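Local coordinates for glutathione S-transferase family protein (Populus trichocarpa, PDB 5F06) that probably catalyses conjugation of glutathione to electrophilic halide substrates, as a Phi-class glutathione transferase that forms a covalent adduct with glutathione, at residues L167-Y172 and K192-D197; Y172-M177 and P202-V207. All blocks are in the same frame, centred on the assembly; numbering follows the deposited sequence.

Contact 1: residues L167-Y172 and K192-D197; sequences LHHLPY and KAWWED
The ring nitrogen ND1 of His-169 is hydrogen-bonded to the backbone carbonyl of Ala-165 and NE2 to the hydroxyl of Tyr-147; this two-ended grip fixes the rotation of an imidazole that meets Trp-194 across the contact. There the pair forms an edge-to-face stack, the indole edge toward the imidazole face with the ring planes turned 80° apart. Trp-194 CH2 comes nearest, 4.0 Å from His-169 CG, while CZ2 stands above the imidazole plane, displaced toward its rim. With CG anti to its own backbone N (chi1 165°), Trp-194 reaches out from helix 189-198 to His-169, while its NE1 bonds Asp-166. Beside it Trp-195 lies against Leu-170. Its CZ3 rests 3.9 Å from the methyl Leu-170 CD2, and the indole edge also points at a carbonyl, Trp-195 CH2 standing 3.6 Å from Leu-170 O. Leucine supplies a greasy branch to an aromatic rim, whereas histidine carries two ring nitrogens at its edge, each bonding a different partner, and leaves a flat face for the indole. His-169 and Leu-170 are thus joined to helix 189-198 by aromatic edges and an apolar branch, and the buried imidazole and indole N-H have their polar needs met by other parts of the C-terminal domain.

Contact 2: residues Y172-M177 and P202-V207; sequences YTYYLM and PAFKKV
Tyr-174 lays its ring across the rim of Phe-204 in an offset edge-to-face stack, the phenylalanine edge directed at the tyrosine face. The planes are inclined at 74° and the ring centres lie 5.5 Å apart. It is the end of the phenyl ring that does the touching: Phe-204 CE2 is 3.7 Å from Tyr-174 CD1, and Phe-204 CZ sits 3.8 Å from Tyr-174 CB, close to the root of the ring. Both side chains have CG anti to the backbone N (chi1 -175° in Tyr-174, -178° in Phe-204), which lets the two rings span the 10.1 Å between the CA atoms of Tyr-174 and Phe-204, the nearest pair. Phenylalanine fits a buried, apolar place; tyrosine adds a hydroxyl that bonds Asn-212 OD1. Replacing Tyr-174 by an alanine would probably open a gap beside the Phe-204 edge and leave Asn-212 without its hydroxyl partner. This aromatic bridge joins helix 170-176 to helix 202-210 in the all-helical part of the fold. Trp-195 of helix 189-198 also packs on Tyr-174, while Val-207, one turn beyond Phe-204, leans on helix 11-22 of the thioredoxin-like domain.

Contacts 1 and 2 both use helix 170-176, and their centres are 7 Å apart. They also meet directly: Trp-195 CH2 of contact 1 packs 3.3 Å from Tyr-174 N of contact 2, and Leu-170 CD1 lies 3.7 Å from Phe-204 CD1. Helices 189-198 and 202-210, consecutive in the chain, both pack against helix 170-176, with Leu-170 and Tyr-174 each touched by both, so the two contacts run into one another along that helix. Neither contact reaches glutathione: the side chains of His-169 and Tyr-174 are about 13 and 12 Å from a bound molecule. The helix is nonetheless near the glutathione site, the side chain of Tyr-174 lying about 7 Å from that of Thr-11.

Contact 1: residues L167-Y172 and K192-D197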
loop_
_atom_site.group_PDB
_atom_site.type_symbol
_atom_site.label_atom_id
_atom_site.label_comp_id
_atom_site.label_asym_id
_atom_site.label_seq_id
_atom_site.Cartn_x
_atom_site.Cartn_y
_atom_site.Cartn_z
ATOM N N LEU A 167 8.270 -5.832 -9.765
ATOM C CA LEU A 167 7.580 -5.144 -10.851
ATOM C C LEU A 167 7.076 -3.765 -10.443
ATOM O O LEU A 167 7.217 -2.793 -11.196
ATOM C CB LEU A 167 6.407 -5.997 -11.349
ATOM C CG LEU A 167 5.633 -5.452 -12.556
ATOM C CD1 LEU A 167 5.110 -6.594 -13.410
ATOM C CD2 LEU A 167 4.480 -4.531 -12.143
ATOM N N HIS A 168 6.490 -3.672 -9.253
ATOM C CA HIS A 168 5.898 -2.415 -8.817
ATOM C C HIS A 168 6.925 -1.290 -8.711
ATOM O O HIS A 168 6.552 -0.120 -8.721
ATOM C CB HIS A 168 5.176 -2.595 -7.480
ATOM C CG HIS A 168 3.855 -3.279 -7.605
ATOM N ND1 HIS A 168 3.111 -3.669 -6.514
ATOM C CD2 HIS A 168 3.140 -3.640 -8.699
ATOM C CE1 HIS A 168 1.995 -4.245 -6.928
ATOM N NE2 HIS A 168 1.988 -4.240 -8.248
ATOM N N HIS A 169 8.206 -1.646 -8.634
ATOM C CA HIS A 169 9.291 -0.662 -8.504
ATOM C C HIS A 169 9.724 -0.039 -9.830
ATOM O O HIS A 169 10.444 0.958 -9.848
ATOM C CB HIS A 169 10.528 -1.304 -7.874
ATOM C CG HIS A 169 10.361 -1.683 -6.439
ATOM N ND1 HIS A 169 9.676 -2.809 -6.040
ATOM C CD2 HIS A 169 10.808 -1.095 -5.305
ATOM C CE1 HIS A 169 9.701 -2.895 -4.723
ATOM N NE2 HIS A 169 10.385 -1.868 -4.252
ATOM N N LEU A 170 9.317 -0.641 -10.938
ATOM C CA LEU A 170 9.897 -0.291 -12.229
ATOM C C LEU A 170 9.649 1.162 -12.656
ATOM O O LEU A 170 10.595 1.849 -13.041
ATOM C CB LEU A 170 9.386 -1.245 -13.316
ATOM C CG LEU A 170 10.035 -2.638 -13.329
ATOM C CD1 LEU A 170 9.259 -3.571 -14.244
ATOM C CD2 LEU A 170 11.500 -2.580 -13.764
ATOM N N PRO A 171 8.395 1.644 -12.583
ATOM C CA PRO A 171 8.147 2.939 -13.234
ATOM C C PRO A 171 8.811 4.139 -12.552
ATOM O O PRO A 171 9.466 4.905 -13.254
ATOM C CB PRO A 171 6.617 3.068 -13.192
ATOM C CG PRO A 171 6.115 1.694 -12.993
ATOM C CD PRO A 171 7.140 1.012 -12.141
ATOM N N TYR A 172 8.661 4.311 -11.240
ATOM C CA TYR A 172 9.278 5.465 -10.580
ATOM C C TYR A 172 10.797 5.361 -10.632
ATOM O O TYR A 172 11.497 6.365 -10.769
ATOM C CB TYR A 172 8.817 5.593 -9.127
ATOM C CG TYR A 172 7.611 6.485 -8.938
ATOM C CD1 TYR A 172 7.584 7.772 -9.454
ATOM C CD2 TYR A 172 6.501 6.044 -8.231
ATOM C CE1 TYR A 172 6.486 8.588 -9.289
ATOM C CE2 TYR A 172 5.397 6.857 -8.059
ATOM C CZ TYR A 172 5.398 8.128 -8.593
ATOM O OH TYR A 172 4.302 8.940 -8.421
ATOM N N LYS A 192 21.979 -2.028 -7.888
ATOM C CA LYS A 192 22.254 -1.632 -9.269
ATOM C C LYS A 192 22.063 -2.803 -10.230
ATOM O O LYS A 192 21.419 -2.668 -11.270
ATOM C CB LYS A 192 23.680 -1.081 -9.393
ATOM C CG LYS A 192 24.090 -0.686 -10.808
ATOM C CD LYS A 192 25.472 -0.036 -10.808
ATOM C CE LYS A 192 25.885 0.429 -12.193
ATOM N NZ LYS A 192 26.189 -0.713 -13.105
ATOM N N ALA A 193 22.633 -3.950 -9.882
ATOM C CA ALA A 193 22.535 -5.131 -10.732
ATOM C C ALA A 193 21.085 -5.613 -10.820
ATOM O O ALA A 193 20.616 -6.004 -11.891
ATOM C CB ALA A 193 23.435 -6.229 -10.207
ATOM N N TRP A 194 20.385 -5.577 -9.689
ATOM C CA TRP A 194 18.960 -5.919 -9.637
ATOM C C TRP A 194 18.152 -5.021 -10.570
ATOM O O TRP A 194 17.338 -5.502 -11.356
ATOM C CB TRP A 194 18.462 -5.804 -8.194
ATOM C CG TRP A 194 16.974 -5.778 -7.999
ATOM C CD1 TRP A 194 16.107 -6.838 -8.070
ATOM C CD2 TRP A 194 16.178 -4.638 -7.653
ATOM N NE1 TRP A 194 14.824 -6.417 -7.803
ATOM C CE2 TRP A 194 14.842 -5.074 -7.543
ATOM C CE3 TRP A 194 16.467 -3.288 -7.432
ATOM C CZ2 TRP A 194 13.802 -4.208 -7.225
ATOM C CZ3 TRP A 194 15.431 -2.431 -7.118
ATOM C CH2 TRP A 194 14.115 -2.894 -7.016
ATOM N N TRP A 195 18.399 -3.718 -10.501
ATOM C CA TRP A 195 17.704 -2.770 -11.365
ATOM C C TRP A 195 17.969 -3.048 -12.844
ATOM O O TRP A 195 17.045 -3.067 -13.659
ATOM C CB TRP A 195 18.125 -1.339 -11.040
ATOM C CG TRP A 195 17.696 -0.386 -12.097
ATOM C CD1 TRP A 195 18.501 0.303 -12.956
ATOM C CD2 TRP A 195 16.352 -0.035 -12.435
ATOM N NE1 TRP A 195 17.739 1.069 -13.805
ATOM C CE2 TRP A 195 16.416 0.880 -13.504
ATOM C CE3 TRP A 195 15.098 -0.405 -11.935
ATOM C CZ2 TRP A 195 15.274 1.436 -14.081
ATOM C CZ3 TRP A 195 13.965 0.149 -12.509
ATOM C CH2 TRP A 195 14.062 1.060 -13.570
ATOM N N GLU A 196 19.238 -3.253 -13.178
ATOM C CA GLU A 196 19.643 -3.512 -14.555
ATOM C C GLU A 196 19.004 -4.798 -15.063
ATOM O O GLU A 196 18.697 -4.926 -16.248
ATOM C CB GLU A 196 21.173 -3.572 -14.646
ATOM C CG GLU A 196 21.824 -2.207 -14.441
ATOM C CD GLU A 196 23.309 -2.270 -14.142
ATOM O OE1 GLU A 196 23.841 -3.370 -13.868
ATOM O OE2 GLU A 196 23.947 -1.198 -14.179
ATOM N N ASP A 197 18.791 -5.739 -14.147
ATOM C CA ASP A 197 18.113 -6.994 -14.453
ATOM C C ASP A 197 16.634 -6.760 -14.778
ATOM O O ASP A 197 16.193 -7.021 -15.896
ATOM C CB ASP A 197 18.259 -7.964 -13.271
ATOM C CG ASP A 197 17.612 -9.323 -13.520
ATOM O OD1 ASP A 197 16.908 -9.503 -14.538
ATOM O OD2 ASP A 197 17.802 -10.223 -12.672
#

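Contact 2: residues Y172-M177 and P202-V207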
loop_
_atom_site.group_PDB
_atom_site.type_symbol
_atom_site.label_atom_id
_atom_site.label_comp_id
_atom_site.label_asym_id
_atom_site.label_seq_id
_atom_site.Cartn_x
_atom_site.Cartn_y
_atom_site.Cartn_z
ATOM N N TYR A 172 8.661 4.311 -11.240
ATOM C CA TYR A 172 9.278 5.465 -10.580
ATOM C C TYR A 172 10.797 5.361 -10.632
ATOM O O TYR A 172 11.497 6.365 -10.769
ATOM C CB TYR A 172 8.817 5.593 -9.127
ATOM C CG TYR A 172 7.611 6.485 -8.938
ATOM C CD1 TYR A 172 7.584 7.772 -9.454
ATOM C CD2 TYR A 172 6.501 6.044 -8.231
ATOM C CE1 TYR A 172 6.486 8.588 -9.289
ATOM C CE2 TYR A 172 5.397 6.857 -8.059
ATOM C CZ TYR A 172 5.398 8.128 -8.593
ATOM O OH TYR A 172 4.302 8.940 -8.421
ATOM N N THR A 173 11.313 4.144 -10.535
ATOM C CA THR A 173 12.752 3.966 -10.559
ATOM C C THR A 173 13.269 4.315 -11.950
ATOM O O THR A 173 14.326 4.928 -12.082
ATOM C CB THR A 173 13.157 2.538 -10.167
ATOM O OG1 THR A 173 12.552 2.201 -8.913
ATOM C CG2 THR A 173 14.671 2.428 -10.029
ATOM N N TYR A 174 12.511 3.962 -12.985
ATOM C CA TYR A 174 12.927 4.260 -14.352
ATOM C C TYR A 174 13.170 5.757 -14.519
ATOM O O TYR A 174 14.157 6.176 -15.131
ATOM C CB TYR A 174 11.886 3.778 -15.368
ATOM C CG TYR A 174 12.342 3.975 -16.794
ATOM C CD1 TYR A 174 13.381 3.215 -17.313
ATOM C CD2 TYR A 174 11.755 4.929 -17.611
ATOM C CE1 TYR A 174 13.815 3.390 -18.602
ATOM C CE2 TYR A 174 12.187 5.111 -18.911
ATOM C CZ TYR A 174 13.216 4.337 -19.400
ATOM O OH TYR A 174 13.660 4.507 -20.691
ATOM N N TYR A 175 12.281 6.566 -13.956
ATOM C CA TYR A 175 12.421 8.011 -14.063
ATOM C C TYR A 175 13.503 8.547 -13.127
ATOM O O TYR A 175 14.212 9.492 -13.480
ATOM C CB TYR A 175 11.086 8.695 -13.779
ATOM C CG TYR A 175 10.136 8.739 -14.966
ATOM C CD1 TYR A 175 10.613 8.813 -16.272
ATOM C CD2 TYR A 175 8.763 8.725 -14.779
ATOM C CE1 TYR A 175 9.753 8.860 -17.350
ATOM C CE2 TYR A 175 7.892 8.773 -15.859
ATOM C CZ TYR A 175 8.397 8.843 -17.139
ATOM O OH TYR A 175 7.549 8.897 -18.222
ATOM N N LEU A 176 13.636 7.949 -11.944
ATOM C CA LEU A 176 14.703 8.326 -11.020
ATOM C C LEU A 176 16.064 8.198 -11.701
ATOM O O LEU A 176 16.940 9.051 -11.537
ATOM C CB LEU A 176 14.661 7.459 -9.759
ATOM C CG LEU A 176 15.750 7.708 -8.709
ATOM C CD1 LEU A 176 15.260 8.649 -7.627
ATOM C CD2 LEU A 176 16.231 6.401 -8.103
ATOM N N MET A 177 16.235 7.139 -12.484
ATOM C CA MET A 177 17.529 6.858 -13.095
ATOM C C MET A 177 17.882 7.866 -14.186
ATOM O O MET A 177 19.012 7.886 -14.674
ATOM C CB MET A 177 17.551 5.437 -13.660
ATOM C CG MET A 177 17.459 4.354 -12.585
ATOM S SD MET A 177 18.710 4.499 -11.294
ATOM C CE MET A 177 20.169 3.999 -12.199
ATOM N N PRO A 202 11.915 -8.172 -21.181
ATOM C CA PRO A 202 11.155 -7.813 -22.385
ATOM C C PRO A 202 9.848 -7.089 -22.083
ATOM O O PRO A 202 9.490 -6.153 -22.800
ATOM C CB PRO A 202 10.883 -9.168 -23.043
ATOM C CG PRO A 202 12.008 -10.028 -22.607
ATOM C CD PRO A 202 12.341 -9.585 -21.210
ATOM N N ALA A 203 9.163 -7.508 -21.023
ATOM C CA ALA A 203 7.860 -6.955 -20.680
ATOM C C ALA A 203 7.936 -5.490 -20.253
ATOM O O ALA A 203 6.938 -4.778 -20.332
ATOM C CB ALA A 203 7.215 -7.783 -19.580
ATOM N N PHE A 204 9.103 -5.037 -19.796
ATOM C CA PHE A 204 9.249 -3.632 -19.419
ATOM C C PHE A 204 9.868 -2.817 -20.542
ATOM O O PHE A 204 9.624 -1.615 -20.646
ATOM C CB PHE A 204 10.095 -3.458 -18.154
ATOM C CG PHE A 204 10.224 -2.021 -17.727
ATOM C CD1 PHE A 204 9.130 -1.341 -17.213
ATOM C CD2 PHE A 204 11.423 -1.342 -17.869
ATOM C CE1 PHE A 204 9.232 -0.015 -16.837
ATOM C CE2 PHE A 204 11.530 -0.015 -17.494
ATOM C CZ PHE A 204 10.432 0.647 -16.978
ATOM N N LYS A 205 10.677 -3.462 -21.377
ATOM C CA LYS A 205 11.355 -2.748 -22.450
ATOM C C LYS A 205 10.336 -2.155 -23.415
ATOM O O LYS A 205 10.545 -1.071 -23.953
ATOM C CB LYS A 205 12.331 -3.665 -23.194
ATOM C CG LYS A 205 13.632 -3.921 -22.434
ATOM C CD LYS A 205 14.835 -4.080 -23.364
ATOM C CE LYS A 205 15.192 -5.541 -23.610
ATOM N NZ LYS A 205 14.064 -6.339 -24.162
ATOM N N LYS A 206 9.228 -2.859 -23.619
ATOM C CA LYS A 206 8.170 -2.363 -24.489
ATOM C C LYS A 206 7.485 -1.154 -23.853
ATOM O O LYS A 206 7.058 -0.234 -24.545
ATOM C CB LYS A 206 7.148 -3.464 -24.776
ATOM C CG LYS A 206 6.137 -3.090 -25.849
ATOM C CD LYS A 206 5.153 -4.217 -26.121
ATOM C CE LYS A 206 4.181 -3.840 -27.230
ATOM N NZ LYS A 206 3.171 -4.904 -27.481
ATOM N N VAL A 207 7.397 -1.163 -22.528
ATOM C CA VAL A 207 6.750 -0.090 -21.784
ATOM C C VAL A 207 7.686 1.108 -21.636
ATOM O O VAL A 207 7.239 2.257 -21.622
ATOM C CB VAL A 207 6.301 -0.580 -20.384
ATOM C CG1 VAL A 207 5.600 0.528 -19.610
ATOM C CG2 VAL A 207 5.384 -1.784 -20.518
#